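Local coordinates for putative antioxidant defense protein Mlr4105 (Mesorhizobium loti, PDB 3C1L), which probably acts as an AhpD-like peroxidase with peroxiredoxin activity, helping the bacterium to dispose of peroxides, at residues G14-S17 with E18-A22; S63-S66 with K67-E71; R178-D181 with E182-A185. All coordinates share one frame; numbering follows the deposited sequence.

Contact 1 of 3, residues G14-S17 with E18-A22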
loop_
_atom_site.group_PDB
_atom_site.type_symbol
_atom_site.label_atom_id
_atom_site.label_comp_id
_atom_site.label_asym_id
_atom_site.label_seq_id
_atom_site.Cartn_x
_atom_site.Cartn_y
_atom_site.Cartn_z
ATOM N N GLY B 14 31.324 22.029 17.809
ATOM C CA GLY B 14 32.460 22.923 18.023
ATOM C C GLY B 14 32.727 23.711 16.762
ATOM O O GLY B 14 31.889 23.759 15.877
ATOM N N GLU B 15 33.898 24.324 16.677
ATOM C CA GLU B 15 34.283 25.099 15.498
ATOM C C GLU B 15 34.502 24.244 14.251
ATOM O O GLU B 15 34.895 23.080 14.316
ATOM C CB GLU B 15 35.560 25.896 15.756
ATOM C CG GLU B 15 35.353 27.229 16.384
ATOM C CD GLU B 15 36.654 27.991 16.483
ATOM O OE1 GLU B 15 37.399 27.781 17.471
ATOM O OE2 GLU B 15 36.933 28.804 15.570
ATOM N N LEU B 16 34.240 24.860 13.109
ATOM C CA LEU B 16 34.574 24.291 11.818
ATOM C C LEU B 16 36.086 24.221 11.700
ATOM O O LEU B 16 36.791 25.109 12.173
ATOM C CB LEU B 16 34.040 25.174 10.701
ATOM C CG LEU B 16 32.533 25.362 10.608
ATOM C CD1 LEU B 16 32.241 26.381 9.523
ATOM C CD2 LEU B 16 31.836 24.037 10.328
ATOM N N SER B 17 36.585 23.171 11.062
ATOM C CA SER B 17 38.018 23.076 10.817
ATOM C C SER B 17 38.364 24.158 9.838
ATOM O O SER B 17 37.504 24.622 9.110
ATOM C CB SER B 17 38.393 21.709 10.243
ATOM O OG SER B 17 37.645 21.387 9.068
ATOM N N GLU B 18 39.621 24.580 9.809
ATOM C CA GLU B 18 40.037 25.594 8.837
ATOM C C GLU B 18 39.854 25.185 7.362
ATOM O O GLU B 18 39.537 26.044 6.526
ATOM C CB GLU B 18 41.464 26.032 9.099
ATOM C CG GLU B 18 41.545 27.108 10.186
ATOM C CD GLU B 18 40.806 28.382 9.793
ATOM O OE1 GLU B 18 40.310 28.476 8.637
ATOM O OE2 GLU B 18 40.732 29.289 10.637
ATOM N N PRO B 19 40.071 23.892 7.038
ATOM C CA PRO B 19 39.698 23.337 5.755
ATOM C C PRO B 19 38.217 23.481 5.395
ATOM O O PRO B 19 37.901 23.755 4.246
ATOM C CB PRO B 19 40.076 21.864 5.903
ATOM C CG PRO B 19 41.225 21.873 6.808
ATOM C CD PRO B 19 41.101 23.067 7.692
ATOM N N THR B 20 37.322 23.299 6.353
ATOM C CA THR B 20 35.890 23.413 6.087
ATOM C C THR B 20 35.432 24.849 5.918
ATOM O O THR B 20 34.620 25.153 5.051
ATOM C CB THR B 20 35.096 22.734 7.175
ATOM O OG1 THR B 20 35.420 21.343 7.136
ATOM C CG2 THR B 20 33.573 22.914 6.997
ATOM N N LYS B 21 35.959 25.729 6.752
ATOM C CA LYS B 21 35.728 27.161 6.578
ATOM C C LYS B 21 36.089 27.622 5.142
ATOM O O LYS B 21 35.296 28.295 4.472
ATOM C CB LYS B 21 36.544 27.939 7.613
ATOM C CG LYS B 21 36.167 27.649 9.074
ATOM C CD LYS B 21 36.845 28.665 10.011
ATOM C CE LYS B 21 37.106 28.120 11.420
ATOM N NZ LYS B 21 38.124 28.965 12.174
ATOM N N ALA B 22 37.279 27.223 4.687
ATOM C CA ALA B 22 37.767 27.489 3.322
ATOM C C ALA B 22 36.862 26.908 2.230
ATOM O O ALA B 22 36.492 27.605 1.257
ATOM C CB ALA B 22 39.190 26.947 3.165
#

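Contact 2 of 3, residues S63-S66 with K67-E71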
loop_
_atom_site.group_PDB
_atom_site.type_symbol
_atom_site.label_atom_id
_atom_site.label_comp_id
_atom_site.label_asym_id
_atom_site.label_seq_id
_atom_site.Cartn_x
_atom_site.Cartn_y
_atom_site.Cartn_z
ATOM N N SER B 63 29.297 10.395 -17.029
ATOM C CA SER B 63 28.176 9.473 -17.081
ATOM C C SER B 63 27.580 9.616 -18.480
ATOM O O SER B 63 27.818 10.631 -19.158
ATOM C CB SER B 63 27.149 9.855 -16.003
ATOM O OG SER B 63 25.983 9.030 -15.946
ATOM N N GLY B 64 26.832 8.588 -18.903
ATOM C CA GLY B 64 25.960 8.668 -20.073
ATOM C C GLY B 64 24.682 9.448 -19.804
ATOM O O GLY B 64 23.966 9.803 -20.724
ATOM N N LEU B 65 24.385 9.684 -18.528
ATOM C CA LEU B 65 23.343 10.582 -18.074
ATOM C C LEU B 65 23.899 12.016 -18.004
ATOM O O LEU B 65 25.005 12.226 -17.538
ATOM C CB LEU B 65 22.864 10.151 -16.677
ATOM C CG LEU B 65 22.391 8.698 -16.548
ATOM C CD1 LEU B 65 21.741 8.443 -15.219
ATOM C CD2 LEU B 65 21.397 8.380 -17.625
ATOM N N SER B 66 23.127 12.994 -18.478
ATOM C CA SER B 66 23.506 14.363 -18.387
ATOM C C SER B 66 23.323 14.779 -16.936
ATOM O O SER B 66 22.752 14.058 -16.149
ATOM C CB SER B 66 22.630 15.210 -19.297
ATOM O OG SER B 66 21.297 15.152 -18.856
ATOM N N LYS B 67 23.809 15.949 -16.570
ATOM C CA LYS B 67 23.589 16.381 -15.201
ATOM C C LYS B 67 22.091 16.601 -14.962
ATOM O O LYS B 67 21.625 16.382 -13.874
ATOM C CB LYS B 67 24.435 17.617 -14.827
ATOM C CG LYS B 67 25.942 17.372 -14.934
ATOM C CD LYS B 67 26.824 18.474 -14.284
ATOM C CE LYS B 67 26.183 19.866 -14.295
ATOM N NZ LYS B 67 27.108 20.976 -13.816
ATOM N N LEU B 68 21.361 17.032 -15.996
ATOM C CA LEU B 68 19.938 17.324 -15.861
ATOM C C LEU B 68 19.124 16.039 -15.693
ATOM O O LEU B 68 18.194 16.026 -14.902
ATOM C CB LEU B 68 19.440 18.178 -17.049
ATOM C CG LEU B 68 17.920 18.284 -17.260
ATOM C CD1 LEU B 68 17.259 19.087 -16.138
ATOM C CD2 LEU B 68 17.587 18.919 -18.597
ATOM N N ASP B 69 19.484 14.969 -16.411
ATOM C CA ASP B 69 18.847 13.656 -16.245
ATOM C C ASP B 69 18.890 13.171 -14.806
ATOM O O ASP B 69 17.891 12.666 -14.252
ATOM C CB ASP B 69 19.560 12.571 -17.090
ATOM C CG ASP B 69 19.258 12.659 -18.572
ATOM O OD1 ASP B 69 18.209 13.220 -19.023
ATOM O OD2 ASP B 69 20.115 12.145 -19.317
ATOM N N ARG B 70 20.069 13.284 -14.216
ATOM C CA ARG B 70 20.305 12.894 -12.820
ATOM C C ARG B 70 19.554 13.768 -11.808
ATOM O O ARG B 70 18.949 13.232 -10.906
ATOM C CB ARG B 70 21.800 12.813 -12.521
ATOM C CG ARG B 70 22.489 11.703 -13.279
ATOM C CD ARG B 70 23.972 11.764 -13.114
ATOM N NE ARG B 70 24.627 12.584 -14.130
ATOM C CZ ARG B 70 25.918 12.855 -14.177
ATOM N NH1 ARG B 70 26.732 12.479 -13.204
ATOM N NH2 ARG B 70 26.391 13.558 -15.200
ATOM N N GLU B 71 19.543 15.100 -11.997
ATOM C CA GLU B 71 18.648 15.971 -11.215
ATOM C C GLU B 71 17.165 15.616 -11.427
ATOM O O GLU B 71 16.353 15.799 -10.508
ATOM C CB GLU B 71 18.857 17.445 -11.543
ATOM C CG GLU B 71 20.225 17.974 -11.182
ATOM C CD GLU B 71 20.430 18.218 -9.675
ATOM O OE1 GLU B 71 19.499 17.963 -8.874
ATOM O OE2 GLU B 71 21.529 18.661 -9.292
#

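Contact 3 of 3, residues R178-D181 with E182-A185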
loop_
_atom_site.group_PDB
_atom_site.type_symbol
_atom_site.label_atom_id
_atom_site.label_comp_id
_atom_site.label_asym_id
_atom_site.label_seq_id
_atom_site.Cartn_x
_atom_site.Cartn_y
_atom_site.Cartn_z
ATOM N N ARG B 178 16.397 21.232 6.753
ATOM C CA ARG B 178 15.787 22.428 6.178
ATOM C C ARG B 178 16.589 22.987 5.013
ATOM O O ARG B 178 17.716 23.375 5.192
ATOM C CB ARG B 178 15.654 23.511 7.258
ATOM C CG ARG B 178 14.772 23.089 8.429
ATOM C CD ARG B 178 13.501 22.569 7.856
ATOM N NE ARG B 178 12.419 22.422 8.798
ATOM C CZ ARG B 178 11.153 22.730 8.535
ATOM N NH1 ARG B 178 10.808 23.273 7.367
ATOM N NH2 ARG B 178 10.236 22.526 9.475
ATOM N N PRO B 179 15.985 23.044 3.815
ATOM C CA PRO B 179 16.710 23.547 2.666
ATOM C C PRO B 179 16.944 25.040 2.784
ATOM O O PRO B 179 16.182 25.735 3.455
ATOM C CB PRO B 179 15.759 23.235 1.491
ATOM C CG PRO B 179 14.390 23.287 2.082
ATOM C CD PRO B 179 14.534 22.982 3.564
ATOM N N ASN B 180 17.946 25.565 2.098
ATOM C CA ASN B 180 18.202 27.016 2.155
ATOM C C ASN B 180 17.025 27.814 1.586
ATOM O O ASN B 180 16.511 27.501 0.512
ATOM C CB ASN B 180 19.465 27.389 1.376
ATOM C CG ASN B 180 20.675 26.601 1.821
ATOM O OD1 ASN B 180 20.672 25.403 1.723
ATOM N ND2 ASN B 180 21.714 27.287 2.313
ATOM N N ASP B 181 16.660 28.889 2.273
ATOM C CA ASP B 181 15.511 29.693 1.897
ATOM C C ASP B 181 15.672 30.220 0.461
ATOM O O ASP B 181 14.672 30.438 -0.232
ATOM C CB ASP B 181 15.313 30.846 2.908
ATOM C CG ASP B 181 13.959 31.607 2.721
ATOM O OD1 ASP B 181 12.869 30.955 2.663
ATOM O OD2 ASP B 181 13.991 32.867 2.651
ATOM N N GLU B 182 16.927 30.395 0.035
ATOM C CA GLU B 182 17.272 31.061 -1.226
ATOM C C GLU B 182 16.920 30.246 -2.462
ATOM O O GLU B 182 16.755 30.810 -3.541
ATOM C CB GLU B 182 18.777 31.375 -1.276
ATOM C CG GLU B 182 19.228 32.528 -0.388
ATOM C CD GLU B 182 19.568 32.155 1.053
ATOM O OE1 GLU B 182 19.385 30.985 1.479
ATOM O OE2 GLU B 182 20.037 33.066 1.771
ATOM N N TYR B 183 16.854 28.935 -2.307
ATOM C CA TYR B 183 16.455 28.039 -3.385
ATOM C C TYR B 183 15.090 28.395 -3.979
ATOM O O TYR B 183 14.886 28.320 -5.168
ATOM C CB TYR B 183 16.395 26.614 -2.865
ATOM C CG TYR B 183 17.732 25.934 -2.667
ATOM C CD1 TYR B 183 18.640 25.831 -3.717
ATOM C CD2 TYR B 183 18.040 25.294 -1.476
ATOM C CE1 TYR B 183 19.845 25.166 -3.563
ATOM C CE2 TYR B 183 19.255 24.639 -1.310
ATOM C CZ TYR B 183 20.148 24.578 -2.360
ATOM O OH TYR B 183 21.351 23.921 -2.221
ATOM N N HIS B 184 14.170 28.818 -3.122
ATOM C CA HIS B 184 12.766 28.950 -3.495
ATOM C C HIS B 184 12.552 29.897 -4.650
ATOM O O HIS B 184 11.792 29.570 -5.583
ATOM C CB HIS B 184 11.906 29.393 -2.301
ATOM C CG HIS B 184 11.765 28.349 -1.257
ATOM N ND1 HIS B 184 11.382 27.054 -1.548
ATOM C CD2 HIS B 184 11.953 28.398 0.078
ATOM C CE1 HIS B 184 11.334 26.355 -0.430
ATOM N NE2 HIS B 184 11.687 27.148 0.569
ATOM N N ALA B 185 13.215 31.053 -4.582
ATOM C CA ALA B 185 13.063 32.131 -5.559
ATOM C C ALA B 185 13.949 31.981 -6.807
ATOM O O ALA B 185 13.732 32.696 -7.775
ATOM C CB ALA B 185 13.323 33.461 -4.895
HETATM O O HOH W 1 14.075 32.174 -1.938
#

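Contact 1 of 3, residues G14-S17 with E18-A22
The carboxylates of Glu-15 and Glu-18 both reach the ammonium of Lys-21, in unequal ways. Glu-18 OE2 is met from above its carboxylate plane, 71° out of it, with Lys-21 NZ 3.0 Å away in a hydrogen-bonded salt bridge. Glu-15 OE2 is farther off: its 3.6 Å to Lys-21 NZ makes a long salt bridge. Three charges thus form one network at an exposed corner, where the lysine probably offsets part of the repulsion between the two glutamates. Lys-21 runs out in extended form beyond CG and passes obliquely over Leu-16 on its way; its CG lies 3.6 Å from Leu-16 CB, and its CE packs against Leu-16 O. Farther along the leucine, CD2 meets Thr-20 CG2 at 3.9 Å, the two side chains crossing at about a right angle.

At the start of the helix, Ser-17 O receives the straight bond from Lys-21 N (3.0 Å, 174°), the first regular turn of the helix. A weak bond also joins Thr-20 N to Ser-17 OG, 3.3 Å long, although the place of OG is less certain, since it crowds an atom outside the segments. Thr-20 OG1 is held by Asp-45 OD1, which ties this end to the start of helix 45-60. With Ser-17 at the N-cap, the arrangement is the serine-capped N terminus of helix 18-31.

Contact 2 of 3, residues S63-S66 with K67-E71
Two reciprocal hydrogen bonds join Ser-66 to Asp-69. Asp-69 N donates to Ser-66 OG over 3.0 Å at 164°, and Ser-66 N donates to Asp-69 OD2 over 3.2 Å, approaching from above the carboxylate plane. The serine torsion serves the exchange: Ser-66 OG sits between its backbone N and carbonyl carbon (chi1 64°), facing the amide of Asp-69, while the aspartate carboxylate reaches back to Ser-66 N. Asp-69 OD2 also has Arg-119 NH2 as a long, weak ion partner.

Arg-70 supplies a second set of polar contacts. Its NE donates to Ser-66 O at 3.1 Å and 170°; the oxygen lies in the guanidinium plane, but the donor stands well above the carbonyl plane. Arg-70 N reaches the same oxygen through a weak bond, so backbone and side chain of one residue share this acceptor. NH1 bonds to Leu-58 O and Gly-61 O, which fixes the guanidinium against the end of helix 45-60.

The exchange between Ser-66 and Asp-69 is a capping box, and it opens helix 67-80 inside the carboxymuconolactone decarboxylase family region. Just upstream, Ser-63 OG accepts from Leu-65 N at 3.1 Å, an ST turn, and bonds to Asp-157 OD2 as well, joining the loop to helix 152-175.

Van der Waals contacts with the arginine complete the account. Ser-63 CB rests over the centre of one guanidinium face, 3.7 Å from Arg-70 CZ. Leu-65 crosses the arginine chain obliquely, its CB lying 3.8 Å from Arg-70 CG and its CD1 also approaching that carbon.

Contact 3 of 3, residues R178-D181 with E182-A185
Asp-181 O is gripped twice, by His-184 N through a weak bond of 3.4 Å and by a water. The 2.5 Å between that water and Asp-181 O is unusually short, which makes the exact place of the water doubtful. The same water accepts from Ala-185 N at 3.0 Å, so it bridges the carbonyl to an amide four residues on, where no direct bond is made. One step earlier, Tyr-183 N donates to Asn-180 O at 3.2 Å and 151°.

These two backbone bonds overlap, each reaching a residue three positions on, and they run through a stretch of helical backbone angles in the C-terminal tail that follows helix 152-175.

The Asn-180 amide and the Tyr-183 ring stand nearly perpendicular, their planes 87° apart. Asn-180 OD1 comes within 3.4 Å of Tyr-183 CE2, yet its polar partner is Asn-36 N, while ND2 donates to Val-34 O; these two bonds fix the rotation of the amide, between Val-34 and the first residue of helix 36-40. Pro-179 CB approaches the tyrosine obliquely, 4.3 Å from Tyr-183 CD2.

Asp-181 OD1 lies in the plane of the His-184 ring, at its edge, 3.7 Å from His-184 CD2, with carboxylate and ring crossing steeply. Helix 84-98 backs this side of the tail: Pro-179 packs on Tyr-84 and Thr-88, and His-184 NE2 has a weak hydrogen bond to Tyr-84 OH. Asp-181 and His-184 both pack on Ala-102 of the second subunit, placing the tail at a subunit boundary. Glu-182 bends at chi2 (87°), which carries OE1 back to within 3.6 Å of Asn-180 CB.

How the contacts relate
From the N terminus the three contacts follow in series; none encloses or crosses another, and each closes only a short local turn. Contact 1 starts helix 18-31 at the surface, contact 2 turns the chain from helix 45-60 into helix 67-80, and contact 3 folds the tail after helix 152-175. Their centres lie about 31 Å apart for contacts 1 and 2, and about 23 Å for either with contact 3, without touching. Shared neighbours connect them: helix 45-60 is met near its start by contact 1 and near its end by contact 2, while helix 84-98 receives side chains from contacts 2 and 3.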